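Local coordinates for protein methylglyoxal reductase (NADPH-dependent) (Candida albicans SC5314, PDB 6KWS) that probably reduces methylglyoxal with NADPH as hydride donor, as an oxidoreductase of the NAD(P)-dependent epimerase/dehydratase family, at residues F170-A175 / N258-L263; K120-S125 / K245-A250. The protein carries 1 engineered substitution. All blocks are in the same frame, centred on the assembly; numbering follows the deposited sequence.

Interaction 1. Residues F170-A175 / N258-L263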
ATOM      1  N   PHE A 170      13.604  -6.125  -2.564  1.00 38.05           N
ATOM      2  CA  PHE A 170      14.710  -5.617  -3.369  1.00 39.88           C
ATOM      3  C   PHE A 170      14.420  -4.224  -3.905  1.00 36.85           C
ATOM      4  O   PHE A 170      15.330  -3.397  -3.970  1.00 37.25           O
ATOM      5  CB  PHE A 170      15.065  -6.607  -4.487  1.00 39.91           C
ATOM      6  CG  PHE A 170      15.719  -7.849  -3.960  1.00 39.05           C
ATOM      7  CD1 PHE A 170      16.996  -7.782  -3.389  1.00 38.39           C
ATOM      8  CD2 PHE A 170      15.038  -9.062  -3.944  1.00 39.97           C
ATOM      9  CE1 PHE A 170      17.611  -8.908  -2.850  1.00 35.93           C
ATOM     10  CE2 PHE A 170      15.639 -10.208  -3.403  1.00 39.40           C
ATOM     11  CZ  PHE A 170      16.936 -10.128  -2.850  1.00 38.83           C
ATOM     12  N   ALA A 171      13.153  -3.923  -4.222  1.00 42.69           N
ATOM     13  CA  ALA A 171      12.776  -2.557  -4.599  1.00 39.87           C
ATOM     14  C   ALA A 171      13.125  -1.560  -3.503  1.00 40.03           C
ATOM     15  O   ALA A 171      13.668  -0.486  -3.781  1.00 42.98           O
ATOM     16  CB  ALA A 171      11.285  -2.473  -4.921  1.00 36.52           C
ATOM     17  N   GLU A 172      12.823  -1.896  -2.242  1.00 39.49           N
ATOM     18  CA  GLU A 172      13.138  -0.968  -1.159  1.00 40.27           C
ATOM     19  C   GLU A 172      14.635  -0.940  -0.873  1.00 41.89           C
ATOM     20  O   GLU A 172      15.193   0.124  -0.562  1.00 38.58           O
ATOM     21  CB  GLU A 172      12.362  -1.324   0.112  1.00 36.83           C
ATOM     22  CG  GLU A 172      12.097  -0.090   0.999  1.00 34.61           C
ATOM     23  CD  GLU A 172      11.831  -0.424   2.467  1.00 39.71           C
ATOM     24  OE1 GLU A 172      12.355   0.296   3.346  1.00 40.58           O
ATOM     25  OE2 GLU A 172      11.094  -1.397   2.752  1.00 38.54           O
ATOM     26  N   LYS A 173      15.293  -2.106  -0.939  1.00 39.59           N
ATOM     27  CA  LYS A 173      16.741  -2.144  -0.780  1.00 42.27           C
ATOM     28  C   LYS A 173      17.391  -1.206  -1.786  1.00 43.92           C
ATOM     29  O   LYS A 173      18.345  -0.492  -1.464  1.00 43.44           O
ATOM     30  CB  LYS A 173      17.247  -3.578  -0.946  1.00 39.60           C
ATOM     31  CG  LYS A 173      18.569  -3.888  -0.308  1.00 49.39           C
ATOM     32  CD  LYS A 173      19.688  -3.882  -1.295  1.00 62.02           C
ATOM     33  CE  LYS A 173      20.849  -4.568  -0.826  1.00 60.37           C
ATOM     34  NZ  LYS A 173      20.507  -5.818  -0.304  1.00 56.12           N
ATOM     35  N   ALA A 174      16.819  -1.129  -2.986  1.00 41.51           N
ATOM     36  CA  ALA A 174      17.397  -0.303  -4.033  1.00 37.57           C
ATOM     37  C   ALA A 174      17.245   1.183  -3.725  1.00 42.02           C
ATOM     38  O   ALA A 174      18.149   1.977  -4.019  1.00 42.29           O
ATOM     39  CB  ALA A 174      16.751  -0.659  -5.368  1.00 38.25           C
ATOM     40  N   ALA A 175      16.108   1.584  -3.146  1.00 38.03           N
ATOM     41  CA  ALA A 175      15.906   2.990  -2.804  1.00 38.16           C
ATOM     42  C   ALA A 175      16.910   3.467  -1.761  1.00 42.36           C
ATOM     43  O   ALA A 175      17.491   4.548  -1.904  1.00 42.96           O
ATOM     44  CB  ALA A 175      14.485   3.218  -2.299  1.00 40.60           C
ATOM     45  N   ASN A 258      14.098   9.765   6.560  1.00 48.85           N
ATOM     46  CA  ASN A 258      14.954   8.579   6.598  1.00 52.03           C
ATOM     47  C   ASN A 258      14.420   7.528   7.563  1.00 47.75           C
ATOM     48  O   ASN A 258      15.189   6.777   8.163  1.00 48.92           O
ATOM     49  CB  ASN A 258      16.411   8.947   6.923  1.00 51.04           C
ATOM     50  CG  ASN A 258      17.070   9.721   5.779  1.00 64.48           C
ATOM     51  OD1 ASN A 258      17.380   9.147   4.719  1.00 60.53           O
ATOM     52  ND2 ASN A 258      17.221  11.042   5.957  1.00 67.69           N
ATOM     53  N   GLN A 259      13.099   7.470   7.707  1.00 45.32           N
ATOM     54  CA  GLN A 259      12.437   6.448   8.498  1.00 48.71           C
ATOM     55  C   GLN A 259      11.749   5.437   7.588  1.00 46.19           C
ATOM     56  O   GLN A 259      11.293   5.775   6.489  1.00 42.29           O
ATOM     57  CB  GLN A 259      11.404   7.053   9.458  1.00 49.60           C
ATOM     58  CG  GLN A 259      11.993   7.967  10.523  1.00 52.93           C
ATOM     59  CD  GLN A 259      13.172   7.347  11.254  1.00 51.83           C
ATOM     60  OE1 GLN A 259      13.126   6.202  11.688  1.00 52.99           O
ATOM     61  NE2 GLN A 259      14.254   8.101  11.354  1.00 55.90           N
ATOM     62  N   ARG A 260      11.708   4.185   8.055  1.00 43.85           N
ATOM     63  CA  ARG A 260      10.805   3.161   7.538  1.00 39.44           C
ATOM     64  C   ARG A 260       9.634   3.053   8.499  1.00 40.55           C
ATOM     65  O   ARG A 260       9.825   2.706   9.668  1.00 47.54           O
ATOM     66  CB  ARG A 260      11.478   1.802   7.442  1.00 38.11           C
ATOM     67  CG  ARG A 260      12.664   1.716   6.549  1.00 37.35           C
ATOM     68  CD  ARG A 260      13.255   0.348   6.785  1.00 33.55           C
ATOM     69  NE  ARG A 260      12.741  -0.657   5.863  1.00 37.28           N
ATOM     70  CZ  ARG A 260      12.657  -1.952   6.154  1.00 41.99           C
ATOM     71  NH1 ARG A 260      13.034  -2.390   7.356  1.00 35.22           N
ATOM     72  NH2 ARG A 260      12.193  -2.810   5.245  1.00 39.75           N
ATOM     73  N   ILE A 261       8.431   3.339   8.025  1.00 33.84           N
ATOM     74  CA  ILE A 261       7.275   3.393   8.900  1.00 36.61           C
ATOM     75  C   ILE A 261       6.438   2.145   8.658  1.00 38.08           C
ATOM     76  O   ILE A 261       5.924   1.924   7.553  1.00 37.46           O
ATOM     77  CB  ILE A 261       6.475   4.688   8.700  1.00 34.08           C
ATOM     78  CG1 ILE A 261       7.302   5.878   9.174  1.00 36.24           C
ATOM     79  CG2 ILE A 261       5.285   4.698   9.574  1.00 38.49           C
ATOM     80  CD1 ILE A 261       7.398   6.986   8.181  1.00 43.82           C
ATOM     81  N   LEU A 262       6.321   1.319   9.686  1.00 37.21           N
ATOM     82  CA  LEU A 262       5.507   0.115   9.605  1.00 41.32           C
ATOM     83  C   LEU A 262       4.034   0.483   9.811  1.00 41.86           C
ATOM     84  O   LEU A 262       3.680   1.167  10.784  1.00 46.45           O
ATOM     85  CB  LEU A 262       5.994  -0.891  10.645  1.00 39.03           C
ATOM     86  CG  LEU A 262       5.918  -2.390  10.389  1.00 42.27           C
ATOM     87  CD1 LEU A 262       6.653  -3.166  11.510  1.00 39.96           C
ATOM     88  CD2 LEU A 262       4.466  -2.807  10.304  1.00 45.13           C
ATOM     89  N   LEU A 263       3.172   0.055   8.892  1.00 33.45           N
ATOM     90  CA  LEU A 263       1.746   0.322   9.010  1.00 32.72           C
ATOM     91  C   LEU A 263       1.031  -0.996   9.218  1.00 35.68           C
ATOM     92  O   LEU A 263       0.852  -1.784   8.279  1.00 31.61           O
ATOM     93  CB  LEU A 263       1.195   1.083   7.813  1.00 31.67           C
ATOM     94  CG  LEU A 263       1.097   2.467   8.448  1.00 39.83           C
ATOM     95  CD1 LEU A 263       2.414   3.223   8.288  1.00 40.52           C
ATOM     96  CD2 LEU A 263      -0.109   3.273   8.041  1.00 37.64           C
TER

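Interaction 2. Residues K120-S125 / K245-A250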
ATOM      1  N   LYS A 120      11.298  16.243  -0.142  1.00 52.20           N
ATOM      2  CA  LYS A 120      10.860  15.055   0.568  1.00 50.55           C
ATOM      3  C   LYS A 120      10.325  14.062  -0.449  1.00 45.79           C
ATOM      4  O   LYS A 120       9.665  14.445  -1.416  1.00 46.53           O
ATOM      5  CB  LYS A 120       9.811  15.396   1.647  1.00 43.17           C
ATOM      6  CG  LYS A 120      10.468  15.854   2.958  1.00 45.59           C
ATOM      7  CD  LYS A 120       9.513  16.671   3.806  1.00 56.53           C
ATOM      8  CE  LYS A 120      10.196  17.311   5.010  1.00 51.48           C
ATOM      9  NZ  LYS A 120      10.132  16.401   6.179  1.00 61.84           N
ATOM     10  N   VAL A 121      10.652  12.793  -0.245  1.00 44.39           N
ATOM     11  CA  VAL A 121      10.211  11.711  -1.114  1.00 42.25           C
ATOM     12  C   VAL A 121       9.632  10.617  -0.235  1.00 40.35           C
ATOM     13  O   VAL A 121      10.283  10.183   0.722  1.00 41.44           O
ATOM     14  CB  VAL A 121      11.371  11.173  -1.970  1.00 41.88           C
ATOM     15  CG1 VAL A 121      10.934   9.957  -2.746  1.00 38.38           C
ATOM     16  CG2 VAL A 121      11.862  12.265  -2.911  1.00 40.59           C
ATOM     17  N   VAL A 122       8.416  10.177  -0.542  1.00 38.01           N
ATOM     18  CA  VAL A 122       7.800   9.061   0.172  1.00 42.53           C
ATOM     19  C   VAL A 122       7.488   7.936  -0.813  1.00 39.46           C
ATOM     20  O   VAL A 122       6.859   8.165  -1.853  1.00 39.65           O
ATOM     21  CB  VAL A 122       6.532   9.501   0.920  1.00 42.61           C
ATOM     22  CG1 VAL A 122       6.002   8.352   1.779  1.00 38.46           C
ATOM     23  CG2 VAL A 122       6.829  10.745   1.757  1.00 37.63           C
ATOM     24  N   ILE A 123       7.927   6.722  -0.483  1.00 39.29           N
ATOM     25  CA  ILE A 123       7.722   5.547  -1.326  1.00 40.67           C
ATOM     26  C   ILE A 123       6.892   4.525  -0.570  1.00 35.86           C
ATOM     27  O   ILE A 123       7.137   4.261   0.612  1.00 37.13           O
ATOM     28  CB  ILE A 123       9.054   4.911  -1.770  1.00 41.37           C
ATOM     29  CG1 ILE A 123       9.820   5.866  -2.673  1.00 42.59           C
ATOM     30  CG2 ILE A 123       8.791   3.620  -2.505  1.00 39.55           C
ATOM     31  CD1 ILE A 123      11.124   5.306  -3.142  1.00 38.81           C
ATOM     32  N   THR A 124       5.924   3.931  -1.255  1.00 36.11           N
ATOM     33  CA  THR A 124       5.171   2.838  -0.661  1.00 39.90           C
ATOM     34  C   THR A 124       5.980   1.564  -0.779  1.00 37.75           C
ATOM     35  O   THR A 124       6.274   1.114  -1.892  1.00 37.95           O
ATOM     36  CB  THR A 124       3.827   2.639  -1.344  1.00 37.45           C
ATOM     37  OG1 THR A 124       3.245   3.918  -1.600  1.00 44.64           O
ATOM     38  CG2 THR A 124       2.909   1.831  -0.437  1.00 28.88           C
ATOM     39  N   SER A 125       6.326   0.981   0.359  1.00 31.20           N
ATOM     40  CA  SER A 125       6.941  -0.330   0.331  1.00 34.50           C
ATOM     41  C   SER A 125       5.919  -1.339   0.851  1.00 34.57           C
ATOM     42  O   SER A 125       4.745  -1.277   0.470  1.00 35.66           O
ATOM     43  CB  SER A 125       8.251  -0.318   1.128  1.00 33.81           C
ATOM     44  OG  SER A 125       8.970  -1.519   0.913  1.00 34.63           O
ATOM     45  N   LYS A 245      -3.174   8.220   5.096  1.00 33.21           N
ATOM     46  CA  LYS A 245      -2.847   9.326   5.980  1.00 34.42           C
ATOM     47  C   LYS A 245      -1.378   9.291   6.370  1.00 37.27           C
ATOM     48  O   LYS A 245      -0.735  10.340   6.497  1.00 37.62           O
ATOM     49  CB  LYS A 245      -3.731   9.297   7.218  1.00 37.12           C
ATOM     50  CG  LYS A 245      -3.465  10.455   8.152  1.00 34.58           C
ATOM     51  CD  LYS A 245      -4.520  10.545   9.229  1.00 41.23           C
ATOM     52  CE  LYS A 245      -4.139  11.581  10.288  1.00 49.85           C
ATOM     53  NZ  LYS A 245      -5.289  12.446  10.683  1.00 58.22           N
ATOM     54  N   ALA A 246      -0.820   8.087   6.533  1.00 36.94           N
ATOM     55  CA  ALA A 246       0.585   7.978   6.909  1.00 35.74           C
ATOM     56  C   ALA A 246       1.484   8.562   5.832  1.00 35.39           C
ATOM     57  O   ALA A 246       2.465   9.238   6.144  1.00 40.65           O
ATOM     58  CB  ALA A 246       0.956   6.523   7.197  1.00 32.28           C
ATOM     59  N   HIS A 247       1.155   8.335   4.558  1.00 32.78           N
ATOM     60  CA  HIS A 247       1.913   8.986   3.493  1.00 38.41           C
ATOM     61  C   HIS A 247       1.990  10.489   3.703  1.00 42.47           C
ATOM     62  O   HIS A 247       3.018  11.109   3.403  1.00 39.35           O
ATOM     63  CB  HIS A 247       1.299   8.694   2.130  1.00 37.57           C
ATOM     64  CG  HIS A 247       1.649   7.339   1.609  1.00 41.01           C
ATOM     65  ND1 HIS A 247       1.101   6.179   2.122  1.00 36.82           N
ATOM     66  CD2 HIS A 247       2.521   6.956   0.651  1.00 37.24           C
ATOM     67  CE1 HIS A 247       1.618   5.141   1.489  1.00 36.97           C
ATOM     68  NE2 HIS A 247       2.477   5.585   0.588  1.00 36.71           N
ATOM     69  N   ILE A 248       0.918  11.096   4.216  1.00 38.96           N
ATOM     70  CA  ILE A 248       0.948  12.540   4.366  1.00 40.10           C
ATOM     71  C   ILE A 248       1.701  12.935   5.622  1.00 45.45           C
ATOM     72  O   ILE A 248       2.525  13.855   5.594  1.00 47.75           O
ATOM     73  CB  ILE A 248      -0.472  13.108   4.336  1.00 42.36           C
ATOM     74  CG1 ILE A 248      -1.001  13.028   2.906  1.00 39.58           C
ATOM     75  CG2 ILE A 248      -0.486  14.539   4.874  1.00 40.02           C
ATOM     76  CD1 ILE A 248      -2.512  12.933   2.819  1.00 41.16           C
ATOM     77  N   ILE A 249       1.463  12.244   6.739  1.00 44.07           N
ATOM     78  CA  ILE A 249       2.244  12.560   7.930  1.00 46.83           C
ATOM     79  C   ILE A 249       3.726  12.339   7.656  1.00 47.24           C
ATOM     80  O   ILE A 249       4.579  13.004   8.252  1.00 46.61           O
ATOM     81  CB  ILE A 249       1.762  11.741   9.153  1.00 46.41           C
ATOM     82  CG1 ILE A 249       0.248  11.880   9.369  1.00 41.33           C
ATOM     83  CG2 ILE A 249       2.508  12.156  10.411  1.00 48.66           C
ATOM     84  CD1 ILE A 249      -0.186  13.273   9.721  1.00 49.96           C
ATOM     85  N   ALA A 250       4.050  11.468   6.698  1.00 45.57           N
ATOM     86  CA  ALA A 250       5.439  11.082   6.482  1.00 46.79           C
ATOM     87  C   ALA A 250       6.293  12.233   5.969  1.00 51.74           C
ATOM     88  O   ALA A 250       7.506  12.249   6.220  1.00 57.09           O
ATOM     89  CB  ALA A 250       5.519   9.906   5.512  1.00 44.70           C
TER

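Interaction 1. Residues F170-A175 / N258-L263
Glu172 on helix 160-181 and Arg260, the first residue of strand 260-269, reach toward each other and carry the whole contact. Their CA atoms stand 9.9 Å apart, so two long side chains span the gap. Glu172 leaves the helix with CG anti to the backbone N (chi1 -152°) and runs on extended, delivering its carboxylate to the side of the arginine. The Arg260 chain bends at chi3 (92°), which turns the NE edge of the guanidinium to the acid. The grip is bidentate and side-on: NE of Arg260 bonds to OE1 of Glu172 at 2.7 Å, nearly straight, while its NH2 meets OE2 of the same carboxylate at 3.1 Å. Both oxygens lie close to the guanidinium plane, yet the two flat groups are 35° apart; OE1 is met on its syn side, OE2 from above the carboxylate plane. Trp176 NE1 also bonds to OE1, while NH1 of Arg260 bonds to the carbonyls of Glu145 and Asp147 and the guanidinium makes a cation-pi contact with Trp148. In this buried setting the paired charges probably offset each other, and the salt bridge ties helix 160-181, which also bears the NADPH-binding Lys168, to the sheet.

Interaction 2. Residues K120-S125 / K245-A250
One polar bond joins Thr124 to His247, between the C-terminal end of strand 120-124 and helix 240-252. OG1 of Thr124 lies 2.9 Å from NE2 of His247, near the plane of the imidazole and at its edge, and the two side chains cross at about a right angle; either partner could be the donor. The histidine CG is anti to its own carbonyl carbon (chi1 -79°), a torsion that swings the ring from the helix toward the strand. At the other ring nitrogen, ND1 bonds to the carbonyl O of Val243 one helical turn back, so the imidazole is held at two points and its rotation is restrained. Strand 120-124 is an inner parallel strand of the Rossmann-type sheet, between strands 75-80 and 188-194. Residues 245-250 of the helix run roughly antiparallel to it (155°), the two axes 8.9 Å apart, and the CA atoms of Val122 and His247 come closest, at 6.8 Å. The histidine lies near Ile13 and Leu81, both NADPH-binding residues, and Leu81 also touches Thr124. The remaining contacts are apolar. Val122 points toward the helix, and both its methyls, CG1 and CG2, touch CB of Ala250 at 4.1 Å, one turn beyond the histidine. CG1 of Val122 also approaches CD2 of His247 obliquely, at 3.9 Å.

Both contacts are buried and join a helix to the same mixed sheet, their centres 11 Å apart. Interaction 1 relies on a charged pair spanning a wide gap to strand 260-269; interaction 2 covers more area, 229 Å² against 91 Å², mixing a hydroxyl-imidazole hydrogen bond with aliphatic packing on strand 120-124. They meet through Ser125, whose OG lies 2.8 Å from Glu172 OE2, a probable hydrogen bond, and through packing of Leu263 on Ala246 and of Ala175 on Ile123. Helix 240-252 and strand 260-269 are successive elements of the chain, and the segments of the two contacts alternate along it.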